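Local coordinates for protein endoglucanase (Clostridium thermocellum, PDB 2C4X) that belongs to a probable cellulase of the cellulosome, this piece being its C-terminal PKD domain and the CBM44 module, which binds beta-glucan chains and xyloglucan, at residues 7-13 and 33-38; 44-50 and 59-65; 154-160 and 227-231. The protein carries 1 engineered substitution. All blocks are in the same frame, centred on the assembly; numbering follows the deposited sequence.

Contact 1 (7-13 and 33-38); sequences NQAPKAI and NSIDED. With CA (calcium ion), chain B.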
loop_
_atom_site.group_PDB
_atom_site.type_symbol
_atom_site.label_atom_id
_atom_site.label_comp_id
_atom_site.label_asym_id
_atom_site.label_seq_id
_atom_site.Cartn_x
_atom_site.Cartn_y
_atom_site.Cartn_z
ATOM N N ASN A 7 -31.690 -27.940 -19.750
ATOM C CA ASN A 7 -30.237 -27.878 -19.571
ATOM C C ASN A 7 -29.812 -26.983 -18.400
ATOM O O ASN A 7 -30.219 -25.824 -18.322
ATOM C CB ASN A 7 -29.552 -27.404 -20.861
ATOM C CG ASN A 7 -28.039 -27.286 -20.711
ATOM O OD1 ASN A 7 -27.405 -28.113 -20.056
ATOM N ND2 ASN A 7 -27.457 -26.270 -21.326
ATOM N N GLN A 8 -28.999 -27.530 -17.495
ATOM C CA GLN A 8 -28.390 -26.740 -16.422
ATOM C C GLN A 8 -27.169 -25.994 -16.938
ATOM O O GLN A 8 -26.325 -26.578 -17.649
ATOM C CB GLN A 8 -27.984 -27.621 -15.240
ATOM C CG GLN A 8 -29.143 -28.280 -14.542
ATOM C CD GLN A 8 -28.705 -29.303 -13.512
ATOM O OE1 GLN A 8 -27.660 -29.170 -12.873
ATOM N NE2 GLN A 8 -29.506 -30.330 -13.350
ATOM N N ALA A 9 -27.077 -24.711 -16.585
ATOM C CA ALA A 9 -25.907 -23.904 -16.926
ATOM C C ALA A 9 -24.699 -24.384 -16.114
ATOM O O ALA A 9 -24.853 -24.799 -14.974
ATOM C CB ALA A 9 -26.173 -22.418 -16.686
ATOM N N PRO A 10 -23.498 -24.354 -16.718
ATOM C CA PRO A 10 -22.325 -24.853 -16.015
ATOM C C PRO A 10 -21.961 -23.932 -14.843
ATOM O O PRO A 10 -22.477 -22.813 -14.750
ATOM C CB PRO A 10 -21.222 -24.836 -17.083
ATOM C CG PRO A 10 -21.693 -23.862 -18.130
ATOM C CD PRO A 10 -23.194 -23.864 -18.079
ATOM N N LYS A 11 -21.100 -24.400 -13.954
ATOM C CA LYS A 11 -20.630 -23.549 -12.860
ATOM C C LYS A 11 -19.227 -23.031 -13.158
ATOM O O LYS A 11 -18.332 -23.805 -13.499
ATOM C CB LYS A 11 -20.745 -24.270 -11.519
ATOM C CG LYS A 11 -22.239 -24.498 -11.154
ATOM C CD LYS A 11 -22.518 -24.888 -9.700
ATOM C CE LYS A 11 -22.402 -23.681 -8.735
ATOM N NZ LYS A 11 -23.149 -22.419 -9.129
ATOM N N ALA A 12 -19.080 -21.711 -13.087
ATOM C CA ALA A 12 -17.850 -21.021 -13.429
ATOM C C ALA A 12 -17.146 -20.558 -12.154
ATOM O O ALA A 12 -17.749 -19.941 -11.261
ATOM C CB ALA A 12 -18.142 -19.833 -14.336
ATOM N N ILE A 13 -15.865 -20.873 -12.061
ATOM C CA ILE A 13 -15.062 -20.449 -10.915
ATOM C C ILE A 13 -13.603 -20.528 -11.333
ATOM O O ILE A 13 -13.230 -21.358 -12.166
ATOM C CB ILE A 13 -15.308 -21.336 -9.652
ATOM C CG1 ILE A 13 -14.691 -20.677 -8.401
ATOM C CG2 ILE A 13 -14.766 -22.751 -9.877
ATOM C CD1 ILE A 13 -15.142 -21.259 -7.069
ATOM N N ASN A 33 -11.967 -26.060 -11.306
ATOM C CA ASN A 33 -13.136 -26.444 -10.506
ATOM C C ASN A 33 -14.464 -26.064 -11.136
ATOM O O ASN A 33 -15.520 -26.387 -10.583
ATOM C CB ASN A 33 -13.036 -25.973 -9.050
ATOM C CG ASN A 33 -11.935 -26.698 -8.284
ATOM O OD1 ASN A 33 -11.280 -26.110 -7.428
ATOM N ND2 ASN A 33 -11.720 -27.974 -8.601
ATOM N N SER A 34 -14.408 -25.397 -12.291
ATOM C CA SER A 34 -15.593 -25.188 -13.126
ATOM C C SER A 34 -16.117 -26.546 -13.598
ATOM O O SER A 34 -15.337 -27.462 -13.880
ATOM C CB SER A 34 -15.287 -24.301 -14.344
ATOM O OG SER A 34 -14.819 -23.021 -13.952
ATOM N N ILE A 35 -17.433 -26.673 -13.690
ATOM C CA ILE A 35 -18.036 -27.951 -14.062
ATOM C C ILE A 35 -19.421 -27.768 -14.670
ATOM O O ILE A 35 -20.165 -26.877 -14.273
ATOM C CB ILE A 35 -18.066 -28.945 -12.841
ATOM C CG1 ILE A 35 -18.566 -30.334 -13.265
ATOM C CG2 ILE A 35 -18.847 -28.344 -11.663
ATOM C CD1 ILE A 35 -18.292 -31.445 -12.230
ATOM N N ASP A 36 -19.737 -28.586 -15.670
ATOM C CA ASP A 36 -21.108 -28.725 -16.111
ATOM C C ASP A 36 -21.654 -30.011 -15.508
ATOM O O ASP A 36 -21.095 -31.090 -15.714
ATOM C CB ASP A 36 -21.230 -28.739 -17.633
ATOM C CG ASP A 36 -22.651 -28.534 -18.087
ATOM O OD1 ASP A 36 -23.372 -27.751 -17.432
ATOM O OD2 ASP A 36 -23.074 -29.150 -19.087
ATOM N N GLU A 37 -22.742 -29.885 -14.754
ATOM C CA GLU A 37 -23.306 -31.010 -14.027
ATOM C C GLU A 37 -24.022 -32.030 -14.920
ATOM O O GLU A 37 -24.060 -33.218 -14.587
ATOM C CB GLU A 37 -24.236 -30.517 -12.911
ATOM C CG GLU A 37 -23.612 -29.438 -12.011
ATOM C CD GLU A 37 -22.523 -29.973 -11.089
ATOM O OE1 GLU A 37 -22.376 -31.207 -10.952
ATOM O OE2 GLU A 37 -21.816 -29.146 -10.481
ATOM N N ASP A 38 -24.582 -31.569 -16.040
ATOM C CA ASP A 38 -25.377 -32.442 -16.905
ATOM C C ASP A 38 -24.814 -32.535 -18.329
ATOM O O ASP A 38 -25.512 -32.946 -19.262
ATOM C CB ASP A 38 -26.852 -31.998 -16.921
ATOM C CG ASP A 38 -27.043 -30.597 -17.509
ATOM O OD1 ASP A 38 -26.035 -29.901 -17.735
ATOM O OD2 ASP A 38 -28.200 -30.180 -17.736
HETATM CA CA CA B . -25.210 -28.156 -19.079
HETATM O O HOH W 1 -24.428 -27.685 -14.885
HETATM O O HOH W 2 -24.998 -29.380 -21.154
#
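Asn33 lays its CB against the CG2 methyl of Ile13, 3.7 Å away, where two loops of the PKD domain running in opposite directions come together. Ser34 follows, its OG accepting a hydrogen bond from Ile13 N at 3.0 Å; a short hydroxyl side chain suits a place where a main-chain N-H must be met without pushing the partner loop aside. Ile35 works through its backbone. Its O receives the N-H of Lys11 at 2.7 Å in a nearly straight bond and its N gives one back to Lys11 O, a single antiparallel hydrogen-bonded bridge, while its CB points away from 7-13.

In Asp36, CG is anti to the backbone N (chi1 -166°), which swings the carboxylate to the calcium ion, and both oxygens grip it, OD2 at 2.4 Å from the metal. Pro10, whose nitrogen carries no hydrogen, packs its CB 3.6 Å from Asp36 OD1 and offers that oxygen no N-H. A water donates to Asp36 OD1 and Ala9 O and accepts from Glu37 N, a second shell behind the ligand. Glu37 adds its aliphatic CB, 3.7 Å from Gln8 OE1. Asp38 divides its carboxylate: OD1 lies 2.4 Å from the calcium, whereas OD2, approached on its syn side but out of the carboxylate plane, accepts from Gln8 N at 2.8 Å with an N-H...O angle of 171°.

Asn7 OD1, Gln8 O, a water and Asp79 of strand 69-79 complete seven oxygen ligands, a usual number for calcium. Crowding several carboxylates with a carbonyl and an amide oxygen would be unfavourable without the cation, so bound calcium probably keeps these aspartates ionised and ties the N-terminal segment to the loop after strand 27-30.

Contact 2 (44-50 and 59-65); sequences YVWDFGD and PTITYKY. Engineered in segment 44-50: Val45 (natural residue Ala).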
loop_
_atom_site.group_PDB
_atom_site.type_symbol
_atom_site.label_atom_id
_atom_site.label_comp_id
_atom_site.label_asym_id
_atom_site.label_seq_id
_atom_site.Cartn_x
_atom_site.Cartn_y
_atom_site.Cartn_z
ATOM N N TYR A 44 -13.699 -21.901 -22.323
ATOM C CA TYR A 44 -13.460 -20.939 -21.262
ATOM C C TYR A 44 -13.071 -19.652 -21.952
ATOM O O TYR A 44 -12.141 -19.648 -22.767
ATOM C CB TYR A 44 -12.288 -21.407 -20.384
ATOM C CG TYR A 44 -12.484 -22.770 -19.758
ATOM C CD1 TYR A 44 -12.254 -23.939 -20.497
ATOM C CD2 TYR A 44 -12.900 -22.896 -18.428
ATOM C CE1 TYR A 44 -12.447 -25.175 -19.943
ATOM C CE2 TYR A 44 -13.089 -24.134 -17.860
ATOM C CZ TYR A 44 -12.864 -25.275 -18.626
ATOM O OH TYR A 44 -13.040 -26.520 -18.077
ATOM N N VAL A 45 -13.775 -18.567 -21.639
ATOM C CA VAL A 45 -13.497 -17.259 -22.232
ATOM C C VAL A 45 -13.093 -16.305 -21.099
ATOM O O VAL A 45 -13.800 -16.191 -20.101
ATOM C CB VAL A 45 -14.722 -16.706 -23.006
ATOM C CG1 VAL A 45 -14.438 -15.300 -23.566
ATOM C CG2 VAL A 45 -15.120 -17.658 -24.145
ATOM N N TRP A 46 -11.945 -15.653 -21.261
ATOM C CA TRP A 46 -11.358 -14.797 -20.227
ATOM C C TRP A 46 -11.284 -13.349 -20.688
ATOM O O TRP A 46 -10.885 -13.077 -21.827
ATOM C CB TRP A 46 -9.929 -15.247 -19.935
ATOM C CG TRP A 46 -9.795 -16.655 -19.438
ATOM C CD1 TRP A 46 -9.622 -17.783 -20.192
ATOM C CD2 TRP A 46 -9.792 -17.079 -18.074
ATOM N NE1 TRP A 46 -9.525 -18.888 -19.378
ATOM C CE2 TRP A 46 -9.635 -18.489 -18.074
ATOM C CE3 TRP A 46 -9.940 -16.410 -16.847
ATOM C CZ2 TRP A 46 -9.587 -19.239 -16.896
ATOM C CZ3 TRP A 46 -9.899 -17.155 -15.675
ATOM C CH2 TRP A 46 -9.725 -18.561 -15.711
ATOM N N ASP A 47 -11.653 -12.428 -19.797
ATOM C CA ASP A 47 -11.426 -11.007 -20.010
ATOM C C ASP A 47 -10.484 -10.604 -18.879
ATOM O O ASP A 47 -10.845 -10.683 -17.706
ATOM C CB ASP A 47 -12.748 -10.224 -19.967
ATOM C CG ASP A 47 -12.563 -8.729 -20.194
ATOM O OD1 ASP A 47 -11.544 -8.147 -19.768
ATOM O OD2 ASP A 47 -13.461 -8.112 -20.794
ATOM N N PHE A 48 -9.270 -10.191 -19.242
ATOM C CA PHE A 48 -8.216 -9.935 -18.256
ATOM C C PHE A 48 -8.309 -8.539 -17.620
ATOM O O PHE A 48 -7.585 -8.235 -16.672
ATOM C CB PHE A 48 -6.836 -10.235 -18.871
ATOM C CG PHE A 48 -6.670 -11.680 -19.259
ATOM C CD1 PHE A 48 -6.489 -12.660 -18.274
ATOM C CD2 PHE A 48 -6.734 -12.070 -20.599
ATOM C CE1 PHE A 48 -6.366 -13.999 -18.618
ATOM C CE2 PHE A 48 -6.612 -13.419 -20.950
ATOM C CZ PHE A 48 -6.417 -14.377 -19.946
ATOM N N GLY A 49 -9.252 -7.732 -18.115
ATOM C CA GLY A 49 -9.542 -6.414 -17.563
ATOM C C GLY A 49 -8.658 -5.277 -18.040
ATOM O O GLY A 49 -8.829 -4.147 -17.597
ATOM N N ASP A 50 -7.732 -5.565 -18.952
ATOM C CA ASP A 50 -6.756 -4.576 -19.417
ATOM C C ASP A 50 -6.926 -4.211 -20.902
ATOM O O ASP A 50 -6.156 -3.409 -21.439
ATOM C CB ASP A 50 -5.328 -5.092 -19.152
ATOM C CG ASP A 50 -5.005 -6.379 -19.938
ATOM O OD1 ASP A 50 -5.918 -6.979 -20.554
ATOM O OD2 ASP A 50 -3.827 -6.792 -19.945
ATOM N N PRO A 59 -9.027 -25.716 -18.862
ATOM C CA PRO A 59 -9.305 -24.752 -17.783
ATOM C C PRO A 59 -8.165 -23.854 -17.261
ATOM O O PRO A 59 -8.419 -22.985 -16.423
ATOM C CB PRO A 59 -9.860 -25.633 -16.651
ATOM C CG PRO A 59 -9.409 -27.005 -16.931
ATOM C CD PRO A 59 -8.942 -27.103 -18.361
ATOM N N THR A 60 -6.935 -24.025 -17.726
ATOM C CA THR A 60 -5.890 -23.090 -17.298
ATOM C C THR A 60 -5.410 -22.174 -18.431
ATOM O O THR A 60 -5.550 -22.489 -19.612
ATOM C CB THR A 60 -4.684 -23.778 -16.605
ATOM O OG1 THR A 60 -3.856 -24.392 -17.593
ATOM C CG2 THR A 60 -5.139 -24.824 -15.574
ATOM N N ILE A 61 -4.870 -21.021 -18.050
ATOM C CA ILE A 61 -4.323 -20.055 -18.990
ATOM C C ILE A 61 -3.304 -19.233 -18.207
ATOM O O ILE A 61 -3.450 -19.040 -17.000
ATOM C CB ILE A 61 -5.435 -19.161 -19.656
ATOM C CG1 ILE A 61 -4.898 -18.480 -20.931
ATOM C CG2 ILE A 61 -6.025 -18.129 -18.660
ATOM C CD1 ILE A 61 -5.973 -18.039 -21.949
ATOM N N THR A 62 -2.254 -18.790 -18.880
ATOM C CA THR A 62 -1.276 -17.920 -18.246
ATOM C C THR A 62 -1.293 -16.547 -18.915
ATOM O O THR A 62 -1.585 -16.429 -20.116
ATOM C CB THR A 62 0.157 -18.566 -18.181
ATOM O OG1 THR A 62 1.032 -17.731 -17.413
ATOM C CG2 THR A 62 0.754 -18.772 -19.570
ATOM N N TYR A 63 -0.996 -15.518 -18.126
ATOM C CA TYR A 63 -1.137 -14.133 -18.551
ATOM C C TYR A 63 -0.165 -13.206 -17.805
ATOM O O TYR A 63 0.167 -13.453 -16.648
ATOM C CB TYR A 63 -2.593 -13.660 -18.353
ATOM C CG TYR A 63 -2.890 -12.398 -19.116
ATOM C CD1 TYR A 63 -3.027 -12.427 -20.503
ATOM C CD2 TYR A 63 -2.978 -11.164 -18.466
ATOM C CE1 TYR A 63 -3.260 -11.277 -21.222
ATOM C CE2 TYR A 63 -3.221 -9.998 -19.181
ATOM C CZ TYR A 63 -3.361 -10.061 -20.557
ATOM O OH TYR A 63 -3.584 -8.921 -21.296
ATOM N N LYS A 64 0.270 -12.139 -18.479
ATOM C CA LYS A 64 1.159 -11.126 -17.906
ATOM C C LYS A 64 0.545 -9.742 -18.068
ATOM O O LYS A 64 0.061 -9.402 -19.148
ATOM C CB LYS A 64 2.516 -11.130 -18.629
ATOM C CG LYS A 64 3.281 -12.429 -18.560
ATOM C CD LYS A 64 4.578 -12.365 -19.362
ATOM C CE LYS A 64 4.375 -12.861 -20.776
ATOM N NZ LYS A 64 5.672 -12.963 -21.545
ATOM N N TYR A 65 0.576 -8.943 -17.002
ATOM C CA TYR A 65 0.111 -7.557 -17.068
ATOM C C TYR A 65 1.312 -6.630 -17.205
ATOM O O TYR A 65 2.314 -6.779 -16.497
ATOM C CB TYR A 65 -0.699 -7.186 -15.825
ATOM C CG TYR A 65 -2.031 -7.887 -15.724
ATOM C CD1 TYR A 65 -3.168 -7.342 -16.324
ATOM C CD2 TYR A 65 -2.153 -9.097 -15.043
ATOM C CE1 TYR A 65 -4.410 -7.980 -16.231
ATOM C CE2 TYR A 65 -3.394 -9.752 -14.943
ATOM C CZ TYR A 65 -4.515 -9.178 -15.542
ATOM O OH TYR A 65 -5.742 -9.793 -15.459
HETATM O O HOH W 3 -8.630 -21.407 -19.715
#
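Phe48 holds CG beside its backbone N (chi1 -63°), whereas Tyr63 carries CG anti to its own (chi1 -164°), and with these torsions the two rings come to lie one over the other. They form a face-to-face stack, centroids 3.9 Å apart and planes only 2° from parallel. Tyr65 then lies with one face against the Tyr63 edge at CE2, and its OH donates to Phe48 O at 2.7 Å, in the carbonyl plane on a lone pair. Tyrosine suits both places, its ring filling the apolar layer and its hydroxyl meeting an acceptor at the end of the ring: Phe48 O for Tyr65, a carboxylate for Tyr63, whose OH gives a short bond, 2.5 Å, to Asp50 OD2 on the syn lone pair. Asp50 OD1 is taken by Tyr52 N, which helps fix the carboxylate.

Further along, the branched Ile61 presses CG2 over the five-membered ring of Trp46, 3.7 Å from its centroid, and meets the edge of the Phe48 ring. Trp46 NE1 donates to a water at 2.7 Å. The compact ring of Pro59 brings its CA over the centre of the Tyr44 ring, a CH-pi contact.

No backbone bond joins the two segments. Strand 41-47 belongs to the four-stranded sheet and strand 60-63 to the three-stranded one, and the aromatic layer between them forms part of the core of the Ig-like beta-sandwich of PKD domains.

Contact 3 (154-160 and 227-231); sequences LDGGTIV and WPQQM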
loop_
_atom_site.group_PDB
_atom_site.type_symbol
_atom_site.label_atom_id
_atom_site.label_comp_id
_atom_site.label_asym_id
_atom_site.label_seq_id
_atom_site.Cartn_x
_atom_site.Cartn_y
_atom_site.Cartn_z
ATOM N N LEU A 154 6.831 16.980 7.203
ATOM C CA LEU A 154 6.739 17.800 6.018
ATOM C C LEU A 154 5.774 18.949 6.321
ATOM O O LEU A 154 4.594 18.709 6.601
ATOM C CB LEU A 154 6.172 16.966 4.862
ATOM C CG LEU A 154 6.471 17.197 3.371
ATOM C CD1 LEU A 154 5.177 17.037 2.581
ATOM C CD2 LEU A 154 7.171 18.508 2.999
ATOM N N ASP A 155 6.274 20.183 6.296
ATOM C CA ASP A 155 5.401 21.351 6.256
ATOM C C ASP A 155 5.301 21.723 4.782
ATOM O O ASP A 155 6.284 22.043 4.143
ATOM C CB ASP A 155 5.959 22.524 7.070
ATOM C CG ASP A 155 5.961 22.261 8.563
ATOM O OD1 ASP A 155 4.868 22.257 9.196
ATOM O OD2 ASP A 155 7.077 22.084 9.109
ATOM N N GLY A 156 4.103 21.756 4.250
ATOM C CA GLY A 156 2.951 21.965 5.050
ATOM C C GLY A 156 2.335 23.198 4.450
ATOM O O GLY A 156 2.313 24.267 5.080
ATOM N N GLY A 157 1.960 23.031 3.181
ATOM C CA GLY A 157 0.934 23.808 2.497
ATOM C C GLY A 157 -0.213 22.815 2.428
ATOM O O GLY A 157 -0.524 22.167 3.425
ATOM N N THR A 158 -0.833 22.637 1.269
ATOM C CA THR A 158 -1.909 21.642 1.200
ATOM C C THR A 158 -1.385 20.316 0.631
ATOM O O THR A 158 -1.113 20.204 -0.563
ATOM C CB THR A 158 -3.186 22.155 0.457
ATOM O OG1 THR A 158 -3.433 21.374 -0.714
ATOM C CG2 THR A 158 -3.078 23.641 0.098
ATOM N N ILE A 159 -1.223 19.325 1.501
ATOM C CA ILE A 159 -0.630 18.050 1.106
ATOM C C ILE A 159 -1.697 17.108 0.531
ATOM O O ILE A 159 -1.527 16.568 -0.559
ATOM C CB ILE A 159 0.164 17.397 2.271
ATOM C CG1 ILE A 159 1.186 18.398 2.836
ATOM C CG2 ILE A 159 0.842 16.098 1.811
ATOM C CD1 ILE A 159 1.855 17.973 4.136
ATOM N N VAL A 160 -2.792 16.925 1.263
ATOM C CA VAL A 160 -3.902 16.071 0.818
ATOM C C VAL A 160 -5.247 16.779 0.961
ATOM O O VAL A 160 -5.406 17.653 1.814
ATOM C CB VAL A 160 -3.936 14.705 1.569
ATOM C CG1 VAL A 160 -2.681 13.909 1.278
ATOM C CG2 VAL A 160 -4.085 14.895 3.070
ATOM N N TRP A 227 -6.551 25.033 4.905
ATOM C CA TRP A 227 -5.605 25.084 6.022
ATOM C C TRP A 227 -4.306 24.409 5.636
ATOM O O TRP A 227 -4.336 23.289 5.110
ATOM C CB TRP A 227 -6.186 24.384 7.256
ATOM C CG TRP A 227 -7.227 25.175 8.005
ATOM C CD1 TRP A 227 -7.948 26.245 7.544
ATOM C CD2 TRP A 227 -7.679 24.933 9.342
ATOM N NE1 TRP A 227 -8.809 26.690 8.521
ATOM C CE2 TRP A 227 -8.666 25.900 9.632
ATOM C CE3 TRP A 227 -7.333 23.996 10.332
ATOM C CZ2 TRP A 227 -9.321 25.957 10.874
ATOM C CZ3 TRP A 227 -7.974 24.058 11.564
ATOM C CH2 TRP A 227 -8.954 25.033 11.824
ATOM N N PRO A 228 -3.161 25.081 5.885
ATOM C CA PRO A 228 -1.882 24.404 5.693
ATOM C C PRO A 228 -1.805 23.160 6.584
ATOM O O PRO A 228 -2.486 23.094 7.620
ATOM C CB PRO A 228 -0.846 25.461 6.093
ATOM C CG PRO A 228 -1.591 26.476 6.885
ATOM C CD PRO A 228 -2.985 26.473 6.342
ATOM N N GLN A 229 -1.015 22.174 6.161
ATOM C CA GLN A 229 -0.948 20.880 6.841
ATOM C C GLN A 229 0.485 20.469 7.123
ATOM O O GLN A 229 1.372 20.649 6.275
ATOM C CB GLN A 229 -1.600 19.797 5.976
ATOM C CG GLN A 229 -3.029 20.080 5.568
ATOM C CD GLN A 229 -3.516 19.170 4.446
ATOM O OE1 GLN A 229 -2.722 18.504 3.775
ATOM N NE2 GLN A 229 -4.822 19.155 4.226
ATOM N N GLN A 230 0.720 19.924 8.313
ATOM C CA GLN A 230 1.966 19.221 8.585
ATOM C C GLN A 230 1.680 17.727 8.608
ATOM O O GLN A 230 0.812 17.275 9.354
ATOM C CB GLN A 230 2.578 19.672 9.909
ATOM C CG GLN A 230 3.928 19.034 10.207
ATOM C CD GLN A 230 4.502 19.502 11.521
ATOM O OE1 GLN A 230 4.757 18.695 12.417
ATOM N NE2 GLN A 230 4.702 20.815 11.653
HETATM N N MSE A 231 2.391 16.970 7.774
HETATM C CA MSE A 231 2.308 15.513 7.789
HETATM C C MSE A 231 3.634 14.942 8.290
HETATM O O MSE A 231 4.700 15.463 7.972
HETATM C CB MSE A 231 1.996 14.999 6.383
HETATM C CG MSE A 231 1.823 13.488 6.242
HETATM SE SE MSE A 231 1.535 12.955 4.340
HETATM C CE MSE A 231 3.343 13.095 3.719
#
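The carboxamide of Gln229 is used both in its plane and above it by Ile159 and Val160. At its edge, Val160 N meets OE1 on a lone pair, 3.0 Å away, while NE2 gives a bond to Val160 O at 2.9 Å, that oxygen lying in the amide plane. From above the plane comes Ile159 N, 2.8 Å from OE1 and 51° out of it. With OE1 accepting twice and NE2 donating once, the amide is held against rotation. One side-chain amide meets both N and O of Val160, as the oxygen and an N-H of a primary amide can lie on the same side; glutamine is long enough and has both donor and acceptor. Its extended chain (chi2 166°) carries the amide out to this loop.

The second flat pair is Gln230 and Asp155, carboxylate and amide planes 85° apart. Gln230 NE2 donates to Asp155 OD1 at 2.9 Å, on the syn side but out of the carboxylate plane, and OE1 is left to Tyr184 OH.

Where the strands still pair, Leu154 N bonds to Met231 O at 2.7 Å, and Met231 N to Leu154 O. Beyond them Gly157 O takes Gln229 N at 2.8 Å. Ile159 reaches out with CD1 to within 3.7 Å of CB of Met231, a selenomethionine whose side chain also packs on Met166 and Phe168 of the facing sheet.

Strands 148-155 and 229-238 are antiparallel neighbours in one five-stranded sheet of CBM44, and the loop pinned by Gln229 is where the chain leaves that sheet for strand 165-172 in the other, within the beta-sandwich of this module.

Contacts 1 and 2 belong to one PKD domain and touch each other: Ser34 CB packs on Tyr44 CE2 at 4.2 Å, and the centres of the two contacts are about 19 Å apart. Contact 1 sits at the calcium end of the sandwich, and contact 2 joins its two sheets farther in, the Tyr44 side chain about 12 Å from that ion. Contact 3 is in CBM44, on the opposite side of the chain's centre; its nearest atoms are about 27 Å from contact 2 and about 38 Å from contact 1. The calcium of that module lies about 13 Å from the Met231 side chain and is bound by other residues, including Asn104 and Asp248. The two modules thus each carry a separate metal site.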